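Phospho-2-dehydro-3-deoxyheptonate aldolase (Francisella tularensis, PDB 3TQK) probably catalyses the condensation of phosphoenolpyruvate with D-erythrose 4-phosphate to give DAHP, the first step of the chorismate pathway, and binds manganese in this structure. Local coordinates at residues E285-S290 with E335-A340; E242-C247 with N291-V296; S59-A64 with K312-G317; G103-P108 with R121-L126; R162-Q167 with V190-D195. One frame throughout, in Å; residues are numbered along the deposited sequence.

Interaction 1 of 5, residues E285-S290 with E335-A340; sequences EQIKHS and EMLAEA
Ile287 turns CG2 anti to its backbone N while CG1 lies beside that N (chi1 -75°), and this rotation faces both of its branches toward Leu337 and Ala340. Ile287 CG2 rests on Ala340 CB at 3.8 Å. Ile287 CB is 4.1 Å from Ala340 CB. The longer branch reaches further back along the partner helix, where its end CD1 comes to 3.9 Å from Leu337 CD2; the two side chains cross obliquely. Lys288 supplies the outer flank. Its chain is bent at chi2 (135°, far from a staggered value) and again at chi3, and its first methylenes run over the backbone of Ala340: CG is 3.5 Å from Ala340 O and CD 4.0 Å from Ala340 CA.

The short axes of 285-289 and 335-340 lie 9.1 Å apart at an angle of 21°, nearly parallel, as expected for two successive outer helices of a TIM barrel. Beneath them, Ile287 also touches Val51 and Leu337 touches Val53, both on the first barrel strand, so the seam continues down to the barrel wall. Arg344, further along the second helix, hydrogen-bonds through NE to Ile287 O.

No hydrogen bond joins the two segments. The amino group of Lys288 makes a long salt bridge within its own helix, NZ to Glu285 OE1 at 4.0 Å, and Glu339 OE1 stands 5.1 Å from NZ. The chemistry implies that the segments meet by aliphatic fit, the helices gaining a hydrogen bond further along from Arg344, with Lys288 and the glutamates at the outer flank.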
# COMPACT_ATOMS: atom_id res chain seq x y z
N GLU A 285 23.78 14.47 -19.85
CA GLU A 285 25.22 14.24 -19.82
C GLU A 285 25.50 12.77 -19.53
O GLU A 285 26.39 12.17 -20.15
CB GLU A 285 25.92 15.15 -18.78
CG GLU A 285 27.43 14.89 -18.59
CD GLU A 285 28.32 15.38 -19.75
OE1 GLU A 285 27.82 15.98 -20.73
OE2 GLU A 285 29.55 15.17 -19.65
N GLN A 286 24.73 12.18 -18.61
CA GLN A 286 24.90 10.77 -18.28
C GLN A 286 24.51 9.88 -19.45
O GLN A 286 25.23 8.93 -19.77
CB GLN A 286 24.06 10.38 -17.06
CG GLN A 286 24.62 10.82 -15.73
CD GLN A 286 23.75 10.36 -14.58
OE1 GLN A 286 23.66 9.17 -14.31
NE2 GLN A 286 23.09 11.30 -13.92
N ILE A 287 23.38 10.18 -20.08
CA ILE A 287 22.87 9.42 -21.22
C ILE A 287 23.89 9.32 -22.36
O ILE A 287 23.96 8.31 -23.06
CB ILE A 287 21.56 10.04 -21.75
CG1 ILE A 287 20.41 9.68 -20.79
CG2 ILE A 287 21.25 9.54 -23.16
CD1 ILE A 287 19.15 10.47 -21.00
N LYS A 288 24.70 10.37 -22.51
CA LYS A 288 25.73 10.40 -23.54
C LYS A 288 26.83 9.35 -23.37
O LYS A 288 27.40 8.89 -24.36
CB LYS A 288 26.35 11.80 -23.60
CG LYS A 288 25.52 12.76 -24.43
CD LYS A 288 25.32 14.13 -23.80
CE LYS A 288 26.38 15.13 -24.15
NZ LYS A 288 25.78 16.49 -24.13
N HIS A 289 27.11 8.95 -22.13
CA HIS A 289 28.27 8.09 -21.84
C HIS A 289 27.95 6.72 -21.22
O HIS A 289 28.86 5.94 -20.94
CB HIS A 289 29.24 8.87 -20.94
CG HIS A 289 29.85 10.06 -21.61
ND1 HIS A 289 29.65 11.35 -21.17
CD2 HIS A 289 30.64 10.16 -22.71
CE1 HIS A 289 30.30 12.19 -21.95
NE2 HIS A 289 30.91 11.50 -22.89
N SER A 290 26.67 6.43 -21.04
CA SER A 290 26.22 5.19 -20.45
C SER A 290 24.79 4.88 -20.91
O SER A 290 24.00 5.79 -21.12
CB SER A 290 26.29 5.30 -18.92
OG SER A 290 25.63 4.23 -18.28
N GLU A 335 14.46 18.41 -27.21
CA GLU A 335 15.66 18.72 -27.99
C GLU A 335 16.91 18.23 -27.24
O GLU A 335 17.77 17.57 -27.82
CB GLU A 335 15.78 20.22 -28.28
CG GLU A 335 14.77 20.77 -29.30
CD GLU A 335 14.74 22.30 -29.36
OE1 GLU A 335 15.69 22.95 -28.87
OE2 GLU A 335 13.75 22.86 -29.91
N MSE A 336 16.99 18.55 -25.95
CA MSE A 336 18.13 18.15 -25.14
C MSE A 336 18.29 16.64 -25.08
O MSE A 336 19.41 16.14 -25.15
CB MSE A 336 17.99 18.68 -23.71
CG MSE A 336 18.20 20.17 -23.59
SE MSE A 336 17.48 20.80 -21.89
CE MSE A 336 18.83 20.04 -20.70
N LEU A 337 17.18 15.93 -24.91
CA LEU A 337 17.21 14.46 -24.82
C LEU A 337 17.60 13.81 -26.15
O LEU A 337 18.36 12.83 -26.16
CB LEU A 337 15.86 13.92 -24.34
CG LEU A 337 15.64 14.07 -22.83
CD1 LEU A 337 14.18 14.05 -22.50
CD2 LEU A 337 16.38 12.98 -22.06
N ALA A 338 17.09 14.35 -27.25
CA ALA A 338 17.38 13.83 -28.57
C ALA A 338 18.85 14.03 -28.91
O ALA A 338 19.46 13.17 -29.54
CB ALA A 338 16.48 14.48 -29.63
N GLU A 339 19.43 15.15 -28.48
CA GLU A 339 20.86 15.38 -28.67
C GLU A 339 21.67 14.38 -27.85
O GLU A 339 22.64 13.81 -28.34
CB GLU A 339 21.28 16.80 -28.29
CG GLU A 339 22.64 17.17 -28.89
CD GLU A 339 23.21 18.50 -28.40
OE1 GLU A 339 22.77 19.02 -27.34
OE2 GLU A 339 24.12 19.02 -29.07
N ALA A 340 21.27 14.19 -26.59
CA ALA A 340 21.90 13.22 -25.71
C ALA A 340 21.99 11.84 -26.36
O ALA A 340 23.03 11.20 -26.29
CB ALA A 340 21.14 13.12 -24.39

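Interaction 2 of 5, residues E242-C247 with N291-V296; sequences EHVDDC and NDIFGV
Asp292 meets Val244 at its very first side-chain carbon: CB lies 4.0 Å from Val244 CG1, the methyl that stands anti to the valine's backbone N. Beyond CB, chi1 of -71° sets CG beside the backbone N of Asp292 and carries the carboxylate past the valine toward Asp245. At the tip, OD2 accepts a hydrogen bond from water 1 at 2.6 Å. The same water donates to Asp245 OD1 at 2.7 Å, so both of its protons are spent on carboxylate oxygens. Asp245 OD1 and Asp292 OD2 are 4.1 Å apart, and the planes of their carboxylates stand 88° to one another. Two like charges at this spacing would repel; the bridging water probably offsets part of that cost, and the proximity may raise the proton affinity of one of the acids.

In the TIM barrel, helix 241-253 follows the sixth strand on the outside of the wall; residues 291-292 lead into the eighth strand, which 293-296 begin. Val244 faces this wall, packing on Ile262 of the seventh strand and crossing Ile293 at about a right angle, with its CG1 4.1 Å from Ile293 CG1. Gln286 of helix 276-289 touches both Val244 and Ile293. On the strand side, Asp292 makes a backbone hydrogen bond with Val260, while Ser290 OG accepts from Asp292 N at the turn into the strand.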
# COMPACT_ATOMS: atom_id res chain seq x y z
N GLU A 242 26.33 8.80 -9.34
CA GLU A 242 26.54 8.05 -8.10
C GLU A 242 25.31 7.18 -7.77
O GLU A 242 25.43 5.97 -7.54
CB GLU A 242 26.84 9.03 -6.94
CG GLU A 242 27.08 8.42 -5.54
CD GLU A 242 26.52 9.28 -4.37
OE1 GLU A 242 27.03 10.41 -4.13
OE2 GLU A 242 25.57 8.80 -3.67
N HIS A 243 24.14 7.80 -7.78
CA HIS A 243 22.88 7.15 -7.42
C HIS A 243 22.42 6.13 -8.48
O HIS A 243 21.83 5.09 -8.15
CB HIS A 243 21.78 8.21 -7.21
CG HIS A 243 21.96 9.02 -5.96
ND1 HIS A 243 22.54 10.28 -5.97
CD2 HIS A 243 21.66 8.75 -4.67
CE1 HIS A 243 22.58 10.74 -4.73
NE2 HIS A 243 22.05 9.83 -3.92
N VAL A 244 22.69 6.43 -9.74
CA VAL A 244 22.31 5.53 -10.82
C VAL A 244 23.15 4.25 -10.78
O VAL A 244 22.60 3.16 -10.91
CB VAL A 244 22.40 6.22 -12.20
CG1 VAL A 244 22.11 5.22 -13.30
CG2 VAL A 244 21.43 7.40 -12.25
N ASP A 245 24.46 4.39 -10.60
CA ASP A 245 25.37 3.23 -10.43
C ASP A 245 24.92 2.34 -9.28
O ASP A 245 24.95 1.12 -9.40
CB ASP A 245 26.83 3.67 -10.17
CG ASP A 245 27.53 4.25 -11.39
OD1 ASP A 245 27.06 4.07 -12.52
OD2 ASP A 245 28.57 4.91 -11.20
N ASP A 246 24.54 2.95 -8.15
CA ASP A 246 24.11 2.21 -6.96
C ASP A 246 22.85 1.41 -7.25
O ASP A 246 22.73 0.25 -6.84
CB ASP A 246 23.83 3.17 -5.80
CG ASP A 246 23.26 2.47 -4.57
OD1 ASP A 246 24.04 1.95 -3.75
OD2 ASP A 246 22.03 2.46 -4.40
N CYS A 247 21.91 2.05 -7.94
CA CYS A 247 20.66 1.40 -8.31
C CYS A 247 20.94 0.19 -9.21
O CYS A 247 20.41 -0.90 -8.98
CB CYS A 247 19.72 2.39 -9.01
SG CYS A 247 18.09 1.73 -9.37
N ASN A 291 24.49 3.60 -21.08
CA ASN A 291 23.16 3.16 -21.48
C ASN A 291 22.33 2.74 -20.26
O ASN A 291 21.30 2.09 -20.42
CB ASN A 291 23.26 2.02 -22.51
CG ASN A 291 23.64 2.51 -23.93
OD1 ASN A 291 24.46 3.40 -24.09
ND2 ASN A 291 23.06 1.90 -24.95
N ASP A 292 22.76 3.10 -19.05
CA ASP A 292 22.05 2.72 -17.81
C ASP A 292 20.70 3.40 -17.63
O ASP A 292 19.77 2.79 -17.09
CB ASP A 292 22.90 3.03 -16.57
CG ASP A 292 24.11 2.11 -16.42
OD1 ASP A 292 24.11 0.98 -16.94
OD2 ASP A 292 25.06 2.53 -15.73
N ILE A 293 20.62 4.67 -18.00
CA ILE A 293 19.37 5.42 -17.95
C ILE A 293 18.66 5.20 -19.27
O ILE A 293 19.24 5.45 -20.33
CB ILE A 293 19.61 6.94 -17.74
CG1 ILE A 293 20.36 7.20 -16.43
CG2 ILE A 293 18.28 7.69 -17.73
CD1 ILE A 293 20.95 8.63 -16.28
N PHE A 294 17.43 4.68 -19.21
CA PHE A 294 16.62 4.51 -20.42
C PHE A 294 15.52 5.53 -20.59
O PHE A 294 15.00 5.70 -21.70
CB PHE A 294 15.98 3.11 -20.47
CG PHE A 294 14.71 2.98 -19.66
CD1 PHE A 294 13.48 3.34 -20.19
CD2 PHE A 294 14.75 2.46 -18.37
CE1 PHE A 294 12.32 3.20 -19.46
CE2 PHE A 294 13.59 2.32 -17.62
CZ PHE A 294 12.37 2.70 -18.17
N GLY A 295 15.13 6.20 -19.50
CA GLY A 295 13.94 7.05 -19.52
C GLY A 295 13.93 8.15 -18.48
O GLY A 295 14.69 8.12 -17.51
N VAL A 296 13.08 9.15 -18.72
CA VAL A 296 12.82 10.22 -17.77
C VAL A 296 11.33 10.50 -17.67
O VAL A 296 10.55 10.07 -18.53
CB VAL A 296 13.58 11.51 -18.16
CG1 VAL A 296 15.08 11.26 -18.14
CG2 VAL A 296 13.13 12.03 -19.53
O HOH W 1 25.56 4.80 -14.63

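Interaction 3 of 5, residues S59-A64 with K312-G317; sequences SIHDPA and KPLTYG
Asp62 and Tyr316 make the closest direct approach: the carboxylate oxygen OD2 of Asp62 is 3.7 Å from both CE1 and CD1 of the Tyr316 ring. Since the partners are ring carbons, no hydrogen bond is involved. The carboxylate and ring planes are 79° apart, and the side chains cross at about a right angle. Nearby, a water bridges the two segments. Water 2 lies in the plane of the His61 ring at its edge, 2.9 Å from NE2, and donates to Thr315 O at 2.8 Å, spanning a gap that His61 does not close itself. On its CD2 side, the same imidazole comes within 4.5 Å of Leu314 CD1, a loose apolar touch.

One shell out, the positions are set by the chain. Asp62 is the N-cap of helix 63-80, its OD1 making a weak bond to Ala65 N; with CG anti to the backbone N (chi1 -176°), this leaves OD2 for the tyrosine ring. CB of Asp62 also lies over the rim of one face of His61, 3.9 Å above the ring plane, while Trp101 touches His61 as well. Tyr316 OH lies 3.9 Å from Ala64 O and is hydrogen-bonded instead to Glu68 OE2 on the helix.

The bound manganese is about 12 Å from the His61 side chain, so the contact flanks the metal site without entering it. It joins the link between strand 51-56 and helix 63-80 of the TIM barrel to the loop between strands 303-306 and 318-319, which Gly317 ties to Val303 through a backbone hydrogen bond.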
# COMPACT_ATOMS: atom_id res chain seq x y z
N SER A 59 -1.53 15.86 -12.93
CA SER A 59 -2.75 15.06 -12.86
C SER A 59 -3.80 15.68 -13.78
O SER A 59 -3.80 16.89 -13.98
CB SER A 59 -3.29 15.07 -11.43
OG SER A 59 -3.66 16.40 -11.07
N ILE A 60 -4.67 14.85 -14.35
CA ILE A 60 -5.71 15.37 -15.23
C ILE A 60 -6.87 15.89 -14.37
O ILE A 60 -7.31 15.24 -13.41
CB ILE A 60 -6.21 14.29 -16.22
CG1 ILE A 60 -5.06 13.77 -17.11
CG2 ILE A 60 -7.38 14.82 -17.08
CD1 ILE A 60 -4.48 14.76 -18.11
N HIS A 61 -7.33 17.10 -14.70
CA HIS A 61 -8.57 17.65 -14.14
C HIS A 61 -9.49 18.20 -15.23
O HIS A 61 -10.65 18.47 -14.96
CB HIS A 61 -8.26 18.72 -13.08
CG HIS A 61 -7.93 20.06 -13.64
ND1 HIS A 61 -6.65 20.42 -14.02
CD2 HIS A 61 -8.71 21.15 -13.86
CE1 HIS A 61 -6.66 21.67 -14.46
NE2 HIS A 61 -7.90 22.14 -14.37
N ASP A 62 -8.97 18.35 -16.45
CA ASP A 62 -9.71 18.95 -17.56
C ASP A 62 -9.41 18.15 -18.84
O ASP A 62 -8.39 18.38 -19.50
CB ASP A 62 -9.28 20.42 -17.72
CG ASP A 62 -10.06 21.15 -18.80
OD1 ASP A 62 -10.97 20.55 -19.43
OD2 ASP A 62 -9.76 22.35 -19.01
N PRO A 63 -10.30 17.19 -19.18
CA PRO A 63 -10.07 16.29 -20.32
C PRO A 63 -9.95 17.03 -21.66
O PRO A 63 -9.17 16.60 -22.51
CB PRO A 63 -11.30 15.38 -20.32
CG PRO A 63 -11.88 15.50 -18.93
CD PRO A 63 -11.56 16.88 -18.48
N ALA A 64 -10.71 18.11 -21.84
CA ALA A 64 -10.59 18.94 -23.04
C ALA A 64 -9.21 19.60 -23.14
O ALA A 64 -8.63 19.67 -24.22
CB ALA A 64 -11.70 20.01 -23.09
N LYS A 312 -12.01 30.41 -8.55
CA LYS A 312 -13.07 30.61 -9.54
C LYS A 312 -12.83 31.96 -10.23
O LYS A 312 -12.76 32.99 -9.55
CB LYS A 312 -14.45 30.57 -8.87
CG LYS A 312 -15.65 30.34 -9.83
CD LYS A 312 -15.92 31.56 -10.74
CE LYS A 312 -17.37 31.60 -11.23
NZ LYS A 312 -17.65 32.83 -12.05
N PRO A 313 -12.66 31.96 -11.56
CA PRO A 313 -12.55 30.79 -12.45
C PRO A 313 -11.14 30.24 -12.48
O PRO A 313 -10.18 30.98 -12.23
CB PRO A 313 -12.93 31.36 -13.82
CG PRO A 313 -12.50 32.79 -13.76
CD PRO A 313 -12.66 33.23 -12.32
N LEU A 314 -11.01 28.95 -12.79
CA LEU A 314 -9.70 28.32 -12.98
C LEU A 314 -9.04 28.80 -14.27
O LEU A 314 -9.71 28.98 -15.29
CB LEU A 314 -9.83 26.79 -13.01
CG LEU A 314 -10.09 26.10 -11.67
CD1 LEU A 314 -10.62 24.69 -11.88
CD2 LEU A 314 -8.83 26.10 -10.82
N THR A 315 -7.72 29.01 -14.21
CA THR A 315 -6.91 29.27 -15.41
C THR A 315 -6.91 28.00 -16.27
O THR A 315 -6.61 26.91 -15.78
CB THR A 315 -5.45 29.65 -15.04
OG1 THR A 315 -5.43 30.85 -14.25
CG2 THR A 315 -4.60 29.87 -16.30
N TYR A 316 -7.27 28.15 -17.54
CA TYR A 316 -7.26 27.04 -18.49
C TYR A 316 -5.83 26.53 -18.69
O TYR A 316 -4.88 27.32 -18.75
CB TYR A 316 -7.86 27.47 -19.85
CG TYR A 316 -7.82 26.40 -20.93
CD1 TYR A 316 -8.76 25.36 -20.95
CD2 TYR A 316 -6.86 26.43 -21.94
CE1 TYR A 316 -8.74 24.37 -21.94
CE2 TYR A 316 -6.83 25.45 -22.93
CZ TYR A 316 -7.77 24.43 -22.93
OH TYR A 316 -7.73 23.48 -23.92
N GLY A 317 -5.70 25.21 -18.74
CA GLY A 317 -4.44 24.56 -19.06
C GLY A 317 -3.33 24.64 -18.02
O GLY A 317 -2.19 24.28 -18.31
O HOH W 2 -8.43 24.79 -15.52

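Interaction 4 of 5, residues G103-P108 with R121-L126; sequences GFINDP and RLARNL
Leu122 O accepts Leu126 N at 2.8 Å, the shortest polar bond within either segment and a regular helical bond of the turn from which Leu122 CB meets Phe104. That CB meets the ring edge in its plane, 3.6 Å from Phe104 CE1 and 3.7 Å from CZ. The leucine's CD1 reaches CZ as well, at 3.9 Å, while the Ala123 backbone N lies near the ring plane, 4.1 Å from CE1. Phe104 gets there with CG anti to its backbone N (chi1 -175°), and its side chain crosses that of Leu122 at about a right angle.

In the TIM barrel, residues 103-108 belong to the long excursion between the second strand, 84-89, and helix 116-132, so the contact folds this excursion back on the helix it leads into. One ring face of Phe104 is covered by Pro108 CB, 3.7 Å above the plane and toward the rim; Pro63 of helix 63-80 also touches the phenylalanine. Ile105 meets the next residue of the helix, its CG1 4.1 Å from Ala123 CB, and both of these residues touch Phe92. The excursion is braced by Asp107, whose OD2 accepts from Asn112 N and whose OD1 accepts from Tyr114 N.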
# COMPACT_ATOMS: atom_id res chain seq x y z
N GLY A 103 -8.25 13.51 -6.90
CA GLY A 103 -8.04 13.38 -8.33
C GLY A 103 -9.32 13.21 -9.13
O GLY A 103 -10.41 13.24 -8.58
N PHE A 104 -9.15 13.03 -10.43
CA PHE A 104 -10.24 13.10 -11.39
C PHE A 104 -11.19 11.90 -11.30
O PHE A 104 -12.39 12.04 -11.47
CB PHE A 104 -9.69 13.23 -12.82
CG PHE A 104 -10.74 13.44 -13.87
CD1 PHE A 104 -11.11 12.40 -14.72
CD2 PHE A 104 -11.37 14.67 -14.01
CE1 PHE A 104 -12.08 12.59 -15.69
CE2 PHE A 104 -12.36 14.85 -14.97
CZ PHE A 104 -12.71 13.81 -15.82
N ILE A 105 -10.65 10.72 -11.04
CA ILE A 105 -11.51 9.55 -10.85
C ILE A 105 -12.38 9.70 -9.60
O ILE A 105 -13.58 9.44 -9.64
CB ILE A 105 -10.69 8.23 -10.82
CG1 ILE A 105 -10.22 7.90 -12.25
CG2 ILE A 105 -11.50 7.09 -10.27
CD1 ILE A 105 -9.23 6.72 -12.33
N ASN A 106 -11.79 10.15 -8.50
CA ASN A 106 -12.51 10.23 -7.22
C ASN A 106 -13.56 11.33 -7.23
O ASN A 106 -14.62 11.19 -6.62
CB ASN A 106 -11.53 10.46 -6.06
CG ASN A 106 -12.18 10.31 -4.69
OD1 ASN A 106 -12.51 9.21 -4.27
ND2 ASN A 106 -12.36 11.42 -3.98
N ASP A 107 -13.28 12.43 -7.93
CA ASP A 107 -14.14 13.59 -7.88
C ASP A 107 -13.94 14.45 -9.13
O ASP A 107 -13.35 15.54 -9.05
CB ASP A 107 -13.83 14.36 -6.60
CG ASP A 107 -14.75 15.54 -6.37
OD1 ASP A 107 -15.94 15.52 -6.77
OD2 ASP A 107 -14.27 16.49 -5.74
N PRO A 108 -14.42 13.96 -10.30
CA PRO A 108 -14.19 14.62 -11.60
C PRO A 108 -14.72 16.04 -11.68
O PRO A 108 -14.11 16.89 -12.33
CB PRO A 108 -14.95 13.73 -12.59
CG PRO A 108 -15.94 13.02 -11.78
CD PRO A 108 -15.28 12.77 -10.48
N ARG A 121 -15.64 6.73 -16.20
CA ARG A 121 -16.13 6.81 -17.57
C ARG A 121 -15.36 7.82 -18.40
O ARG A 121 -14.93 7.52 -19.51
CB ARG A 121 -17.61 7.18 -17.57
CG ARG A 121 -18.25 7.15 -18.94
CD ARG A 121 -19.73 7.53 -18.84
NE ARG A 121 -20.50 6.47 -18.20
CZ ARG A 121 -20.94 5.37 -18.81
NH1 ARG A 121 -20.67 5.14 -20.10
NH2 ARG A 121 -21.64 4.48 -18.13
N LEU A 122 -15.17 9.02 -17.86
CA LEU A 122 -14.40 10.04 -18.57
C LEU A 122 -12.90 9.71 -18.67
O LEU A 122 -12.23 10.07 -19.64
CB LEU A 122 -14.64 11.41 -17.94
CG LEU A 122 -16.10 11.91 -17.98
CD1 LEU A 122 -16.20 13.34 -17.43
CD2 LEU A 122 -16.69 11.85 -19.39
N ALA A 123 -12.38 8.99 -17.67
CA ALA A 123 -10.97 8.59 -17.67
C ALA A 123 -10.73 7.63 -18.83
O ALA A 123 -9.80 7.81 -19.62
CB ALA A 123 -10.58 7.94 -16.33
N ARG A 124 -11.58 6.61 -18.93
CA ARG A 124 -11.46 5.66 -20.01
C ARG A 124 -11.64 6.37 -21.34
O ARG A 124 -10.88 6.12 -22.27
CB ARG A 124 -12.47 4.53 -19.89
CG ARG A 124 -12.26 3.45 -20.94
CD ARG A 124 -13.35 2.40 -20.94
NE ARG A 124 -13.24 1.60 -22.16
CZ ARG A 124 -12.33 0.67 -22.36
NH1 ARG A 124 -11.45 0.36 -21.40
NH2 ARG A 124 -12.29 0.03 -23.51
N ASN A 125 -12.65 7.24 -21.44
CA ASN A 125 -12.92 7.93 -22.70
C ASN A 125 -11.76 8.82 -23.11
O ASN A 125 -11.46 8.94 -24.30
CB ASN A 125 -14.25 8.73 -22.65
CG ASN A 125 -14.97 8.75 -24.01
OD1 ASN A 125 -14.34 8.71 -25.06
ND2 ASN A 125 -16.30 8.78 -23.98
N LEU A 126 -11.09 9.43 -22.14
CA LEU A 126 -9.90 10.22 -22.44
C LEU A 126 -8.78 9.34 -23.01
O LEU A 126 -8.17 9.65 -24.04
CB LEU A 126 -9.40 10.94 -21.18
CG LEU A 126 -8.14 11.79 -21.34
CD1 LEU A 126 -8.28 12.81 -22.48
CD2 LEU A 126 -7.83 12.48 -20.02

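Interaction 5 of 5, residues R162-Q167 with V190-D195; sequences RTVESQ and VQVAVD
Val192 CG1 lies over one face of the Glu165 carboxylate, displaced toward OE2 (4.1 Å), and that same oxygen is hydrogen-bonded to Thr186 OG1 of the second subunit. Within the helix two flat groups do meet: Gln191 NE2 donates to Asp195 OD1 at 2.9 Å. Asp195 OD1 is almost in the plane of the Gln191 amide (9° out), whereas the nitrogen stands 36° out of the carboxylate plane.

Both segments follow neighbouring strands of the TIM barrel: 162-167 comes after the fourth strand, 156-159, and helix 191-200 comes after the fifth. A type I turn from Thr163 to Ser166 points Val164 at the helix, while Glu165 reaches Val192 by the flank of its extended chain, with CG 4.0 Å from Val192 CB, before the acid reaches the dimer partner. Arg162 NE bonds to Glu165 O of the second subunit, and Glu165 O to Arg162 NE of that subunit, so the turn serves the helix and the interface together.

Val164 meets Val192 at about a right angle, CG1 to CG2 at 3.8 Å. Its other methyl, anti to the backbone N, comes nearest: Val164 CG2 sits 3.6 Å from Ala193 CA.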
# COMPACT_ATOMS: atom_id res chain seq x y z
N ARG A 162 4.48 5.68 -2.46
CA ARG A 162 3.75 5.36 -1.26
C ARG A 162 3.24 3.91 -1.19
O ARG A 162 2.85 3.45 -0.11
CB ARG A 162 2.58 6.34 -1.09
CG ARG A 162 3.06 7.70 -0.59
CD ARG A 162 1.96 8.71 -0.45
NE ARG A 162 0.81 8.20 0.32
CZ ARG A 162 -0.15 8.97 0.84
NH1 ARG A 162 -0.10 10.30 0.70
NH2 ARG A 162 -1.15 8.42 1.52
N THR A 163 3.26 3.20 -2.33
CA THR A 163 2.77 1.82 -2.40
C THR A 163 3.84 0.82 -2.87
O THR A 163 3.53 -0.33 -3.16
CB THR A 163 1.53 1.73 -3.29
OG1 THR A 163 1.75 2.45 -4.50
CG2 THR A 163 0.32 2.32 -2.58
N VAL A 164 5.11 1.25 -2.86
CA VAL A 164 6.21 0.45 -3.38
C VAL A 164 6.50 -0.77 -2.49
O VAL A 164 6.97 -1.79 -2.98
CB VAL A 164 7.51 1.29 -3.57
CG1 VAL A 164 8.09 1.71 -2.24
CG2 VAL A 164 8.55 0.50 -4.38
N GLU A 165 6.22 -0.65 -1.19
CA GLU A 165 6.33 -1.77 -0.27
C GLU A 165 5.02 -2.54 -0.14
O GLU A 165 4.92 -3.45 0.68
CB GLU A 165 6.74 -1.28 1.11
CG GLU A 165 8.17 -0.81 1.24
CD GLU A 165 8.47 -0.38 2.66
OE1 GLU A 165 8.04 0.73 3.02
OE2 GLU A 165 9.10 -1.16 3.41
N SER A 166 4.01 -2.17 -0.91
CA SER A 166 2.68 -2.76 -0.73
C SER A 166 2.57 -4.07 -1.50
O SER A 166 2.74 -4.11 -2.70
CB SER A 166 1.61 -1.79 -1.23
OG SER A 166 0.34 -2.37 -1.21
N GLN A 167 2.24 -5.13 -0.78
CA GLN A 167 2.22 -6.47 -1.35
C GLN A 167 1.24 -6.61 -2.52
O GLN A 167 1.58 -7.21 -3.55
CB GLN A 167 1.91 -7.48 -0.25
CG GLN A 167 1.90 -8.95 -0.71
CD GLN A 167 3.20 -9.41 -1.33
OE1 GLN A 167 3.19 -10.24 -2.25
NE2 GLN A 167 4.33 -8.90 -0.85
N VAL A 190 15.96 3.07 -2.32
CA VAL A 190 15.90 2.45 -3.65
C VAL A 190 15.80 0.92 -3.55
O VAL A 190 15.25 0.27 -4.44
CB VAL A 190 17.13 2.83 -4.47
CG1 VAL A 190 17.16 2.09 -5.82
CG2 VAL A 190 17.17 4.34 -4.67
N GLN A 191 16.30 0.36 -2.46
CA GLN A 191 16.29 -1.09 -2.29
C GLN A 191 14.87 -1.64 -2.35
O GLN A 191 14.63 -2.65 -3.02
CB GLN A 191 16.97 -1.52 -0.99
CG GLN A 191 17.11 -3.04 -0.82
CD GLN A 191 17.97 -3.67 -1.91
OE1 GLN A 191 19.15 -3.37 -2.04
NE2 GLN A 191 17.37 -4.56 -2.70
N VAL A 192 13.93 -0.97 -1.67
CA VAL A 192 12.55 -1.41 -1.69
C VAL A 192 11.95 -1.42 -3.09
O VAL A 192 11.12 -2.26 -3.39
CB VAL A 192 11.65 -0.61 -0.71
CG1 VAL A 192 12.14 -0.84 0.71
CG2 VAL A 192 11.62 0.87 -1.05
N ALA A 193 12.36 -0.49 -3.95
CA ALA A 193 11.86 -0.48 -5.33
C ALA A 193 12.46 -1.64 -6.13
O ALA A 193 11.76 -2.24 -6.94
CB ALA A 193 12.16 0.85 -6.03
N VAL A 194 13.74 -1.94 -5.88
CA VAL A 194 14.39 -3.11 -6.48
C VAL A 194 13.69 -4.38 -6.01
O VAL A 194 13.35 -5.25 -6.82
CB VAL A 194 15.91 -3.15 -6.16
CG1 VAL A 194 16.52 -4.54 -6.48
CG2 VAL A 194 16.65 -2.02 -6.91
N ASP A 195 13.42 -4.47 -4.71
CA ASP A 195 12.65 -5.60 -4.18
C ASP A 195 11.30 -5.72 -4.89
O ASP A 195 10.83 -6.82 -5.17
CB ASP A 195 12.38 -5.46 -2.67
CG ASP A 195 13.64 -5.32 -1.84
OD1 ASP A 195 14.73 -5.75 -2.28
OD2 ASP A 195 13.52 -4.77 -0.72

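From the N terminus, residues 59-64 open the widest loop, closed by 312-317 in interaction 3, which joins the region after the first strand to that after the eighth. Nested inside it are interactions 4, 5 and 2, which follow one another in series. Interaction 4 folds the segment before helix 116-132 onto that helix and touches interaction 3 through Phe104 and Pro63. Interaction 5 links neighbouring strand-to-helix connections, and meets interaction 2 where Val190 packs on Cys247. Interaction 2 ties helix 241-253 to the start of the eighth strand. Interaction 1 crosses both interaction 2 and interaction 3, drawing the last two outer helices together; Gln286 joins it to interaction 2.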